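Local coordinates for DUF4973 domain-containing protein (Bacteroides thetaiotaomicron, PDB 4QNI), which is of unknown function but is probably a two-domain auxiliary nutrient-binding lipoprotein, at residues Thr25-Pro30 / Ala161-Phe166; Leu91-Met96 / Ser133-Leu138; Gly173-Thr178 / Gly312-Ser317; Tyr281-Tyr286 / Arg318-Gln323. All blocks are in the same frame, centred on the assembly; numbering follows the deposited sequence.

Contact 1: residues Thr25-Pro30 / Ala161-Phe166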
# COMPACT_ATOMS: atom_id res chain seq x y z
N THR A 25 19.96 5.05 -2.49
CA THR A 25 19.69 5.36 -3.89
C THR A 25 20.84 4.83 -4.73
O THR A 25 22.00 5.12 -4.45
CB THR A 25 19.50 6.88 -4.12
OG1 THR A 25 18.53 7.38 -3.21
CG2 THR A 25 19.10 7.21 -5.54
N ASN A 26 20.52 4.07 -5.77
CA ASN A 26 21.48 3.48 -6.67
C ASN A 26 21.79 4.48 -7.78
O ASN A 26 20.88 4.97 -8.43
CB ASN A 26 20.95 2.15 -7.21
CG ASN A 26 21.05 0.98 -6.24
OD1 ASN A 26 21.66 1.03 -5.17
ND2 ASN A 26 20.46 -0.14 -6.59
N ILE A 27 23.07 4.82 -7.94
CA ILE A 27 23.54 5.80 -8.91
C ILE A 27 24.58 5.12 -9.80
O ILE A 27 25.58 4.60 -9.29
CB ILE A 27 24.14 7.00 -8.14
CG1 ILE A 27 23.08 7.78 -7.32
CG2 ILE A 27 24.98 7.91 -9.00
CD1 ILE A 27 21.93 8.27 -8.05
N TYR A 28 24.37 5.18 -11.10
CA TYR A 28 25.26 4.57 -12.08
C TYR A 28 26.08 5.66 -12.72
O TYR A 28 25.55 6.64 -13.26
CB TYR A 28 24.44 3.75 -13.11
CG TYR A 28 23.97 2.42 -12.54
CD1 TYR A 28 24.73 1.26 -12.70
CD2 TYR A 28 22.77 2.33 -11.83
CE1 TYR A 28 24.31 0.04 -12.16
CE2 TYR A 28 22.33 1.11 -11.30
CZ TYR A 28 23.12 -0.02 -11.45
OH TYR A 28 22.72 -1.24 -10.93
N VAL A 29 27.39 5.52 -12.59
CA VAL A 29 28.40 6.49 -13.03
C VAL A 29 29.35 5.78 -14.01
O VAL A 29 29.84 4.71 -13.67
CB VAL A 29 29.19 7.07 -11.80
CG1 VAL A 29 30.10 8.21 -12.23
CG2 VAL A 29 28.28 7.50 -10.66
N PRO A 30 29.64 6.31 -15.21
CA PRO A 30 30.57 5.59 -16.10
C PRO A 30 31.92 5.47 -15.42
O PRO A 30 32.32 6.41 -14.74
CB PRO A 30 30.63 6.43 -17.38
CG PRO A 30 30.05 7.71 -17.04
CD PRO A 30 29.17 7.57 -15.82
N ALA A 161 20.92 12.10 1.03
CA ALA A 161 21.17 11.24 -0.11
C ALA A 161 22.25 10.19 0.24
O ALA A 161 23.42 10.54 0.43
CB ALA A 161 21.60 12.07 -1.33
N ILE A 162 21.86 8.91 0.34
CA ILE A 162 22.75 7.79 0.60
C ILE A 162 22.92 7.12 -0.75
O ILE A 162 22.03 6.41 -1.20
CB ILE A 162 22.21 6.87 1.72
CG1 ILE A 162 21.87 7.63 3.03
CG2 ILE A 162 23.13 5.69 1.99
CD1 ILE A 162 22.94 8.67 3.63
N LEU A 163 24.02 7.47 -1.46
CA LEU A 163 24.20 7.02 -2.84
C LEU A 163 25.09 5.79 -3.00
O LEU A 163 26.31 5.86 -2.82
CB LEU A 163 24.71 8.15 -3.77
CG LEU A 163 24.10 9.57 -3.61
CD1 LEU A 163 24.95 10.62 -4.32
CD2 LEU A 163 22.61 9.61 -4.03
N ARG A 164 24.47 4.67 -3.36
CA ARG A 164 25.20 3.46 -3.70
C ARG A 164 25.75 3.71 -5.08
O ARG A 164 24.98 3.84 -6.05
CB ARG A 164 24.32 2.20 -3.66
CG ARG A 164 25.05 0.95 -4.15
CD ARG A 164 25.89 0.32 -3.05
NE ARG A 164 26.68 -0.82 -3.53
CZ ARG A 164 26.29 -2.10 -3.49
NH1 ARG A 164 25.08 -2.42 -3.08
NH2 ARG A 164 27.11 -3.05 -3.90
N ILE A 165 27.08 3.92 -5.14
CA ILE A 165 27.70 4.24 -6.42
C ILE A 165 28.09 3.00 -7.15
O ILE A 165 28.87 2.17 -6.63
CB ILE A 165 28.95 5.15 -6.24
CG1 ILE A 165 28.62 6.45 -5.43
CG2 ILE A 165 29.62 5.44 -7.60
CD1 ILE A 165 27.59 7.33 -6.01
N PHE A 166 27.58 2.88 -8.36
CA PHE A 166 28.02 1.81 -9.25
C PHE A 166 28.77 2.38 -10.45
O PHE A 166 28.12 2.90 -11.37
CB PHE A 166 26.86 0.94 -9.76
CG PHE A 166 26.22 0.06 -8.73
CD1 PHE A 166 26.90 -1.03 -8.20
CD2 PHE A 166 24.93 0.32 -8.28
CE1 PHE A 166 26.31 -1.84 -7.23
CE2 PHE A 166 24.34 -0.50 -7.32
CZ PHE A 166 25.03 -1.57 -6.80
O HOH W 1 18.94 8.26 -0.67
O HOH W 2 22.25 -1.25 -3.17

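Contact 2: residues Leu91-Met96 / Ser133-Leu138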
# COMPACT_ATOMS: atom_id res chain seq x y z
N LEU A 91 28.60 -6.93 6.06
CA LEU A 91 27.57 -6.59 5.07
C LEU A 91 27.29 -5.10 5.00
O LEU A 91 26.47 -4.69 4.18
CB LEU A 91 26.27 -7.33 5.43
CG LEU A 91 26.32 -8.86 5.47
CD1 LEU A 91 24.96 -9.43 5.75
CD2 LEU A 91 26.86 -9.43 4.18
N TYR A 92 27.91 -4.29 5.88
CA TYR A 92 27.65 -2.84 5.94
C TYR A 92 27.98 -2.14 4.64
O TYR A 92 28.88 -2.58 3.94
CB TYR A 92 28.49 -2.18 7.03
CG TYR A 92 27.99 -2.30 8.45
CD1 TYR A 92 26.94 -3.15 8.78
CD2 TYR A 92 28.56 -1.55 9.48
CE1 TYR A 92 26.47 -3.25 10.09
CE2 TYR A 92 28.09 -1.62 10.79
CZ TYR A 92 27.04 -2.47 11.08
OH TYR A 92 26.60 -2.56 12.38
N TYR A 93 27.28 -1.04 4.33
CA TYR A 93 27.65 -0.17 3.22
C TYR A 93 28.86 0.59 3.68
O TYR A 93 28.88 1.07 4.83
CB TYR A 93 26.50 0.78 2.83
CG TYR A 93 25.28 0.06 2.31
CD1 TYR A 93 25.26 -0.46 1.02
CD2 TYR A 93 24.13 -0.06 3.09
CE1 TYR A 93 24.13 -1.11 0.52
CE2 TYR A 93 22.99 -0.71 2.60
CZ TYR A 93 23.00 -1.23 1.31
OH TYR A 93 21.90 -1.90 0.81
N GLU A 94 29.92 0.63 2.88
CA GLU A 94 31.15 1.31 3.29
C GLU A 94 31.11 2.75 2.86
O GLU A 94 30.61 3.09 1.81
CB GLU A 94 32.40 0.61 2.77
CG GLU A 94 32.69 -0.73 3.43
CD GLU A 94 33.01 -0.72 4.92
OE1 GLU A 94 33.75 0.17 5.39
OE2 GLU A 94 32.54 -1.65 5.62
N ASP A 95 31.60 3.59 3.73
CA ASP A 95 31.62 5.04 3.58
C ASP A 95 32.73 5.51 2.62
O ASP A 95 33.87 5.70 3.00
CB ASP A 95 31.82 5.65 4.97
CG ASP A 95 31.53 7.13 5.04
OD1 ASP A 95 31.38 7.75 3.97
OD2 ASP A 95 31.43 7.66 6.17
N MSE A 96 32.33 5.80 1.40
CA MSE A 96 33.18 6.30 0.32
C MSE A 96 33.71 7.70 0.57
O MSE A 96 34.75 8.05 0.01
CB MSE A 96 32.36 6.33 -0.96
CG MSE A 96 33.16 6.15 -2.18
SE MSE A 96 31.91 6.21 -3.63
CE MSE A 96 33.05 5.45 -4.93
N SER A 133 33.71 -5.10 -3.77
CA SER A 133 33.35 -6.05 -2.71
C SER A 133 32.82 -5.30 -1.52
O SER A 133 31.98 -5.79 -0.77
CB SER A 133 34.57 -6.86 -2.28
OG SER A 133 34.47 -8.12 -2.92
N GLU A 134 33.36 -4.09 -1.32
CA GLU A 134 32.90 -3.13 -0.34
C GLU A 134 31.70 -2.52 -0.96
O GLU A 134 31.73 -2.17 -2.14
CB GLU A 134 34.00 -2.06 -0.06
CG GLU A 134 35.39 -2.59 0.20
CD GLU A 134 35.57 -3.48 1.42
OE1 GLU A 134 34.89 -3.24 2.45
OE2 GLU A 134 36.37 -4.43 1.34
N LYS A 135 30.60 -2.44 -0.24
CA LYS A 135 29.37 -1.89 -0.84
C LYS A 135 29.47 -0.37 -0.70
O LYS A 135 28.85 0.22 0.19
CB LYS A 135 28.15 -2.53 -0.15
CG LYS A 135 28.07 -4.07 -0.33
CD LYS A 135 27.26 -4.80 0.77
CE LYS A 135 25.82 -4.32 0.92
NZ LYS A 135 25.05 -5.25 1.79
N TRP A 136 30.36 0.25 -1.51
CA TRP A 136 30.70 1.68 -1.44
C TRP A 136 29.48 2.56 -1.63
O TRP A 136 28.76 2.42 -2.61
CB TRP A 136 31.79 2.06 -2.45
CG TRP A 136 33.15 1.47 -2.13
CD1 TRP A 136 33.81 0.52 -2.85
CD2 TRP A 136 33.99 1.79 -1.01
NE1 TRP A 136 35.04 0.27 -2.27
CE2 TRP A 136 35.17 1.03 -1.14
CE3 TRP A 136 33.88 2.68 0.07
CZ2 TRP A 136 36.22 1.11 -0.21
CZ3 TRP A 136 34.92 2.76 0.99
CH2 TRP A 136 36.07 1.98 0.84
N VAL A 137 29.29 3.47 -0.69
CA VAL A 137 28.19 4.41 -0.66
C VAL A 137 28.75 5.81 -0.37
O VAL A 137 29.65 5.95 0.47
CB VAL A 137 27.17 3.94 0.44
CG1 VAL A 137 26.45 5.09 1.12
CG2 VAL A 137 26.18 2.95 -0.12
N LEU A 138 28.18 6.85 -1.01
CA LEU A 138 28.57 8.21 -0.70
C LEU A 138 27.42 8.86 0.06
O LEU A 138 26.39 9.15 -0.56
CB LEU A 138 28.95 9.00 -1.98
CG LEU A 138 29.37 10.46 -1.77
CD1 LEU A 138 30.64 10.54 -0.92
CD2 LEU A 138 29.56 11.17 -3.14
O HOH W 3 30.77 -3.68 2.63

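Contact 3: residues Gly173-Thr178 / Gly312-Ser317. With EDO (1,2-ethanediol), chain J.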
# COMPACT_ATOMS: atom_id res chain seq x y z
N GLY A 173 26.80 -4.74 -14.77
CA GLY A 173 25.42 -4.60 -14.36
C GLY A 173 24.94 -5.92 -13.83
O GLY A 173 25.74 -6.82 -13.53
N ASP A 174 23.61 -6.06 -13.76
CA ASP A 174 22.95 -7.25 -13.26
C ASP A 174 22.60 -8.15 -14.43
O ASP A 174 21.65 -7.92 -15.19
CB ASP A 174 21.73 -6.90 -12.37
CG ASP A 174 22.09 -6.15 -11.08
OD1 ASP A 174 23.29 -6.02 -10.77
OD2 ASP A 174 21.17 -5.68 -10.39
N TYR A 175 23.43 -9.17 -14.57
CA TYR A 175 23.25 -10.19 -15.60
C TYR A 175 22.11 -11.09 -15.23
O TYR A 175 21.83 -11.28 -14.05
CB TYR A 175 24.53 -11.04 -15.69
CG TYR A 175 25.64 -10.44 -16.51
CD1 TYR A 175 26.50 -9.48 -15.96
CD2 TYR A 175 25.93 -10.93 -17.78
CE1 TYR A 175 27.56 -8.96 -16.70
CE2 TYR A 175 27.01 -10.45 -18.50
CZ TYR A 175 27.80 -9.44 -17.98
OH TYR A 175 28.79 -8.92 -18.78
N SER A 176 21.49 -11.70 -16.21
CA SER A 176 20.51 -12.75 -15.94
C SER A 176 21.32 -13.98 -15.62
O SER A 176 22.31 -14.23 -16.30
CB SER A 176 19.63 -12.98 -17.16
OG SER A 176 18.92 -14.20 -17.03
N GLY A 177 20.94 -14.72 -14.59
CA GLY A 177 21.60 -15.98 -14.24
C GLY A 177 20.85 -17.21 -14.73
O GLY A 177 21.21 -18.34 -14.41
N THR A 178 19.80 -17.00 -15.51
CA THR A 178 18.91 -18.04 -16.07
C THR A 178 19.69 -19.15 -16.85
O THR A 178 19.30 -20.32 -16.79
CB THR A 178 17.86 -17.32 -16.93
OG1 THR A 178 16.95 -16.68 -16.04
CG2 THR A 178 17.10 -18.24 -17.85
N GLY A 312 27.60 -22.45 -18.03
CA GLY A 312 26.58 -21.87 -18.89
C GLY A 312 26.88 -20.53 -19.52
O GLY A 312 28.04 -20.17 -19.80
N THR A 313 25.79 -19.80 -19.77
CA THR A 313 25.75 -18.51 -20.44
C THR A 313 25.27 -17.45 -19.49
O THR A 313 24.30 -17.66 -18.76
CB THR A 313 24.79 -18.60 -21.65
OG1 THR A 313 25.19 -19.67 -22.47
CG2 THR A 313 24.75 -17.31 -22.51
N LEU A 314 25.93 -16.29 -19.55
CA LEU A 314 25.58 -15.05 -18.86
C LEU A 314 25.04 -14.09 -19.90
O LEU A 314 25.62 -13.98 -20.98
CB LEU A 314 26.80 -14.44 -18.19
CG LEU A 314 27.30 -15.07 -16.92
CD1 LEU A 314 28.71 -14.57 -16.61
CD2 LEU A 314 26.35 -14.76 -15.76
N THR A 315 23.93 -13.41 -19.61
CA THR A 315 23.35 -12.43 -20.53
C THR A 315 23.00 -11.18 -19.76
O THR A 315 22.22 -11.23 -18.79
CB THR A 315 22.11 -12.97 -21.29
OG1 THR A 315 22.41 -14.23 -21.89
CG2 THR A 315 21.58 -11.98 -22.36
N LEU A 316 23.57 -10.07 -20.19
CA LEU A 316 23.31 -8.75 -19.68
C LEU A 316 22.54 -7.97 -20.72
O LEU A 316 22.97 -7.90 -21.86
CB LEU A 316 24.62 -8.03 -19.36
CG LEU A 316 24.49 -6.56 -18.90
CD1 LEU A 316 23.89 -6.48 -17.51
CD2 LEU A 316 25.86 -5.82 -19.01
N SER A 317 21.42 -7.36 -20.33
CA SER A 317 20.64 -6.47 -21.20
C SER A 317 20.71 -5.03 -20.65
O SER A 317 20.70 -4.81 -19.44
CB SER A 317 19.19 -6.94 -21.33
OG SER A 317 18.56 -7.02 -20.07
C1 EDO J . 22.03 -3.22 -14.39
O1 EDO J . 20.92 -2.67 -13.68
C2 EDO J . 21.61 -4.04 -15.66
O2 EDO J . 21.48 -3.25 -16.88
O HOH W 4 20.44 -8.08 -17.48
O HOH W 5 22.14 -16.34 -17.84

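Contact 4: residues Tyr281-Tyr286 / Arg318-Gln323. With EDO (1,2-ethanediol), chain F.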
# COMPACT_ATOMS: atom_id res chain seq x y z
N TYR A 281 12.47 3.83 -30.56
CA TYR A 281 13.64 4.65 -30.23
C TYR A 281 14.48 3.99 -29.13
O TYR A 281 15.56 4.48 -28.81
CB TYR A 281 13.24 6.07 -29.78
CG TYR A 281 12.29 6.10 -28.62
CD1 TYR A 281 12.73 5.88 -27.32
CD2 TYR A 281 10.94 6.38 -28.81
CE1 TYR A 281 11.86 5.91 -26.24
CE2 TYR A 281 10.06 6.45 -27.73
CZ TYR A 281 10.53 6.22 -26.44
OH TYR A 281 9.68 6.31 -25.37
N LEU A 282 13.95 2.94 -28.51
CA LEU A 282 14.60 2.24 -27.42
C LEU A 282 15.39 1.05 -27.98
O LEU A 282 14.87 0.25 -28.75
CB LEU A 282 13.55 1.81 -26.39
CG LEU A 282 14.04 1.11 -25.13
CD1 LEU A 282 14.77 2.08 -24.20
CD2 LEU A 282 12.88 0.41 -24.42
N GLU A 283 16.66 0.99 -27.61
CA GLU A 283 17.56 -0.05 -28.08
C GLU A 283 17.94 -0.97 -26.91
O GLU A 283 18.34 -0.49 -25.85
CB GLU A 283 18.80 0.62 -28.70
CG GLU A 283 19.98 -0.28 -29.02
CD GLU A 283 21.21 0.46 -29.50
OE1 GLU A 283 21.56 1.51 -28.91
OE2 GLU A 283 21.84 -0.01 -30.48
N HIS A 284 17.79 -2.28 -27.11
CA HIS A 284 18.20 -3.30 -26.16
C HIS A 284 19.59 -3.76 -26.56
O HIS A 284 19.76 -4.28 -27.66
CB HIS A 284 17.22 -4.50 -26.16
CG HIS A 284 15.80 -4.13 -25.89
ND1 HIS A 284 15.38 -3.75 -24.62
CD2 HIS A 284 14.73 -4.14 -26.71
CE1 HIS A 284 14.08 -3.51 -24.73
NE2 HIS A 284 13.65 -3.74 -25.96
N ARG A 285 20.60 -3.49 -25.70
CA ARG A 285 21.98 -3.93 -25.97
C ARG A 285 22.24 -5.12 -25.09
O ARG A 285 21.85 -5.14 -23.92
CB ARG A 285 23.01 -2.81 -25.74
CG ARG A 285 22.89 -1.68 -26.76
CD ARG A 285 24.18 -1.44 -27.52
NE ARG A 285 24.98 -0.38 -26.91
CZ ARG A 285 24.91 0.91 -27.22
NH1 ARG A 285 24.07 1.32 -28.16
NH2 ARG A 285 25.68 1.79 -26.60
N TYR A 286 22.87 -6.12 -25.66
CA TYR A 286 23.14 -7.35 -24.95
C TYR A 286 24.60 -7.69 -24.89
O TYR A 286 25.30 -7.51 -25.88
CB TYR A 286 22.40 -8.52 -25.62
CG TYR A 286 20.90 -8.32 -25.69
CD1 TYR A 286 20.10 -8.47 -24.56
CD2 TYR A 286 20.28 -7.96 -26.88
CE1 TYR A 286 18.72 -8.31 -24.62
CE2 TYR A 286 18.89 -7.78 -26.95
CZ TYR A 286 18.12 -7.96 -25.81
OH TYR A 286 16.76 -7.80 -25.85
N ARG A 318 20.83 -4.08 -21.53
CA ARG A 318 20.93 -2.68 -21.18
C ARG A 318 20.05 -1.92 -22.13
O ARG A 318 20.17 -2.07 -23.35
CB ARG A 318 22.40 -2.22 -21.25
CG ARG A 318 22.63 -0.87 -20.67
CD ARG A 318 24.07 -0.44 -20.73
NE ARG A 318 24.91 -1.06 -19.70
CZ ARG A 318 26.20 -0.80 -19.55
NH1 ARG A 318 26.80 0.09 -20.34
NH2 ARG A 318 26.91 -1.43 -18.63
N ASP A 319 19.13 -1.12 -21.60
CA ASP A 319 18.22 -0.37 -22.45
C ASP A 319 18.73 1.01 -22.64
O ASP A 319 18.99 1.72 -21.67
CB ASP A 319 16.80 -0.37 -21.89
CG ASP A 319 16.26 -1.78 -21.73
OD1 ASP A 319 16.37 -2.57 -22.69
OD2 ASP A 319 15.84 -2.13 -20.60
N ILE A 320 18.91 1.37 -23.91
CA ILE A 320 19.42 2.65 -24.35
C ILE A 320 18.30 3.40 -25.03
O ILE A 320 17.80 2.96 -26.06
CB ILE A 320 20.66 2.49 -25.29
CG1 ILE A 320 21.69 1.41 -24.81
CG2 ILE A 320 21.30 3.83 -25.65
CD1 ILE A 320 22.44 1.65 -23.55
N ASN A 321 17.90 4.51 -24.43
CA ASN A 321 16.86 5.39 -24.97
C ASN A 321 17.56 6.40 -25.84
O ASN A 321 18.15 7.33 -25.30
CB ASN A 321 16.10 6.07 -23.80
CG ASN A 321 15.02 7.06 -24.19
OD1 ASN A 321 14.96 7.56 -25.31
ND2 ASN A 321 14.12 7.35 -23.26
N THR A 322 17.51 6.23 -27.16
CA THR A 322 18.20 7.15 -28.09
C THR A 322 17.56 8.58 -28.15
O THR A 322 18.04 9.41 -28.94
CB THR A 322 18.31 6.54 -29.48
OG1 THR A 322 17.00 6.45 -30.03
CG2 THR A 322 19.00 5.19 -29.47
N GLN A 323 16.57 8.90 -27.27
CA GLN A 323 15.99 10.27 -27.19
C GLN A 323 16.87 11.15 -26.25
O GLN A 323 16.48 12.26 -25.85
CB GLN A 323 14.50 10.28 -26.77
CG GLN A 323 13.55 9.75 -27.85
CD GLN A 323 12.10 9.81 -27.44
OE1 GLN A 323 11.73 9.67 -26.25
NE2 GLN A 323 11.23 9.99 -28.43
C1 EDO F . 27.31 -2.11 -24.05
O1 EDO F . 26.54 -3.13 -23.43
C2 EDO F . 26.57 -0.75 -23.93
O2 EDO F . 27.32 0.29 -24.56

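Contact 1: residues Thr25-Pro30 / Ala161-Phe166
I27 and V29 of strand 25-30 pack on L163 and I165 of strand 161-166, two parallel neighbours in the mixed sheet of the N-terminal, E-set-like domain. Packing is tight here and at the Y28-F166 pair. I27 CG1 rests on L163 CD2 at 3.8 Å, its CG2 meets the CD1 end of I165, and V29 CG2 reaches I165 CG2 at 3.9 Å; Y50 covers I27 and V29, F125 covers V29 and I165. On the other face the Y28 and F166 rings run side by side, 24° from parallel but slid so far that they barely overlap; Y28 CE1 touches F166 CB at 3.6 Å instead, and W333 stacks on Y28. Five backbone hydrogen bonds join the strands, among them F166 N to I27 O at 2.8 Å, nearly straight at 175°. The exposed end at T25 and N26 is looser and wetter. Aliphatic packing gives way at T25, where a water 2.7 Å from OG1 links it to I162 N. With CG beside its own backbone N (chi1 -77°), N26 lies alongside R164, OD1 3.3 Å from R164 CB, and a second water joins OD1 to R164 NH1. The R164 guanidinium lies with one face over F166 CZ. Its buried charge is balanced by a salt bridge to E225, the N26 water being a further partner of NH1.

Contact 2: residues Leu91-Met96 / Ser133-Leu138
E94 and W136 pair in parallel register where the short strand 93-95 runs beside strand 135-138, the two axes 52° apart, in the same mixed sheet of the N-terminal domain. E94 N donates to K135 O from well above the carbonyl plane, V137 N returns a bond to E94 O at 2.9 Å, and M96 N closes the series on V137 O. On the face shared by E94 and W136, E94 CB sits over the indole's six-membered ring in a CH-pi contact, 4.1 Å from its centroid, while selenomethionine M96 crosses the indole at about a right angle, CA 3.7 Å from W136 CE3. The carboxylates of E94 and E134 approach as like charges, OE2 to OE1 4.3 Å; R231, salt-bridged to E134, probably eases the repulsion. Y93 packs CB and CD1 against V137 CG2 and lies beneath helix 74-85, touching L80. K135, at the centre of an inverse gamma turn, bends its chain at chi3 (58°) and brings its ammonium over the face of the Y93 ring, 4.8 Å from the centroid, a cation-pi contact. Y85 OH also receives a bond from that ammonium. K135 NZ donates to L91 O at 2.8 Å, in the carbonyl plane.

Contact 3: residues Gly173-Thr178 / Gly312-Ser317
A single-bridge antiparallel pairing of Y175 and S176 with T315 and L316 closes the C-terminal domain's curled, ten-strand beta sheet in a barrel-like way, bringing its outermost strand 173-176 against strand 306-321, eighth in sheet order. One direct backbone hydrogen bond holds the pair, S176 N to T315 O at 2.7 Å and nearly straight (170°). One water bonds both D174 O and S317 N, and another donates to both S176 O and T313 O, the latter at 2.7 Å. The Y175 ring carries most of the side-chain contact. L316 crosses it at about a right angle and sets CB over one face, 3.6 Å from the centroid, a CH-pi contact, while L314 CB reaches Y175 CD2 at 3.6 Å. Y175 turns CG away from its carbonyl carbon (chi1 -82°), swinging the ring under the strand, where it touches V287, I289 and F239 and its hydroxyl bonds Y171 O. A serine in place of Y175 would probably open a gap beneath L314 and L316 and leave Y171 O without this hydrogen bond. At G173 any CB would crowd L316 CD1, and the backbone angles themselves suit only a residue without one. Ethanediol, probably from the crystallisation liquor, lies beside G173 and D174 and donates from O2 to S317 O. L316 CD1 settles against the main chain, 3.5 Å from D174 O.

Contact 4: residues Tyr281-Tyr286 / Arg318-Gln323
Y281 O is gripped twice by T322: OG1 donates to it at 2.7 Å, in the carbonyl plane on a lone pair, and the backbone N at 3.1 Å, tilted from that plane. Strands 282-286 and 318-321 run antiparallel, with E283 and R285 hydrogen-bonded to I320 and R318. Q323 stacks its amide flat over the Y281 ring, planes 7° apart, with CD over the ring centre; N321 OD1 lies 3.4 Å from Y281 CD1 and accepts a hydrogen bond from the backbone N of Q323 in an Asx turn. Y281 holds CG between its backbone N and carbonyl carbon (chi1 56°), which places the ring under that amide. A glycine at Y281 would probably leave the Q323 amide without its stacking surface, free to turn. H284 ND1 donates to D319 OD1 in a bond so short that its exact length is doubtful, ring and carboxylate 80° apart, while H284 NE2 bonds D276. On the opposite face R285 doubles back over I320, whose CG1 lies under the guanidinium; R285 NH1 pairs with E283 OE1 at 2.6 Å and R285 NH2 with E327 and an ethanediol. The segments form the open end of the hairpin of strands 282-298 and 306-321: strand 260-275 lies beside the first, A330 and E332 bond the second, and Y227 of the second subunit meets Y281 edge-to-face.

Overall arrangement
Along the chain, contact 2 falls between the two segments of contact 1, and both are complete before contacts 3 and 4, whose segments alternate. Contacts 1 and 2 build the mixed sheet of the N-terminal domain, where strands 135-142 and 160-168 are neighbours; their centres lie 11 Å apart and L163 O probably bonds L138 N. Contacts 3 and 4, centres 17 Å apart, both use strand 306-321 of the large antiparallel C-terminal sheet, and touch where S317 packs on Y286. Contacts 2 and 4 are farthest apart, centres about 30 Å. Strand 160-168 leads into strand 173-176 through a short link, which joins the two domains' sheets.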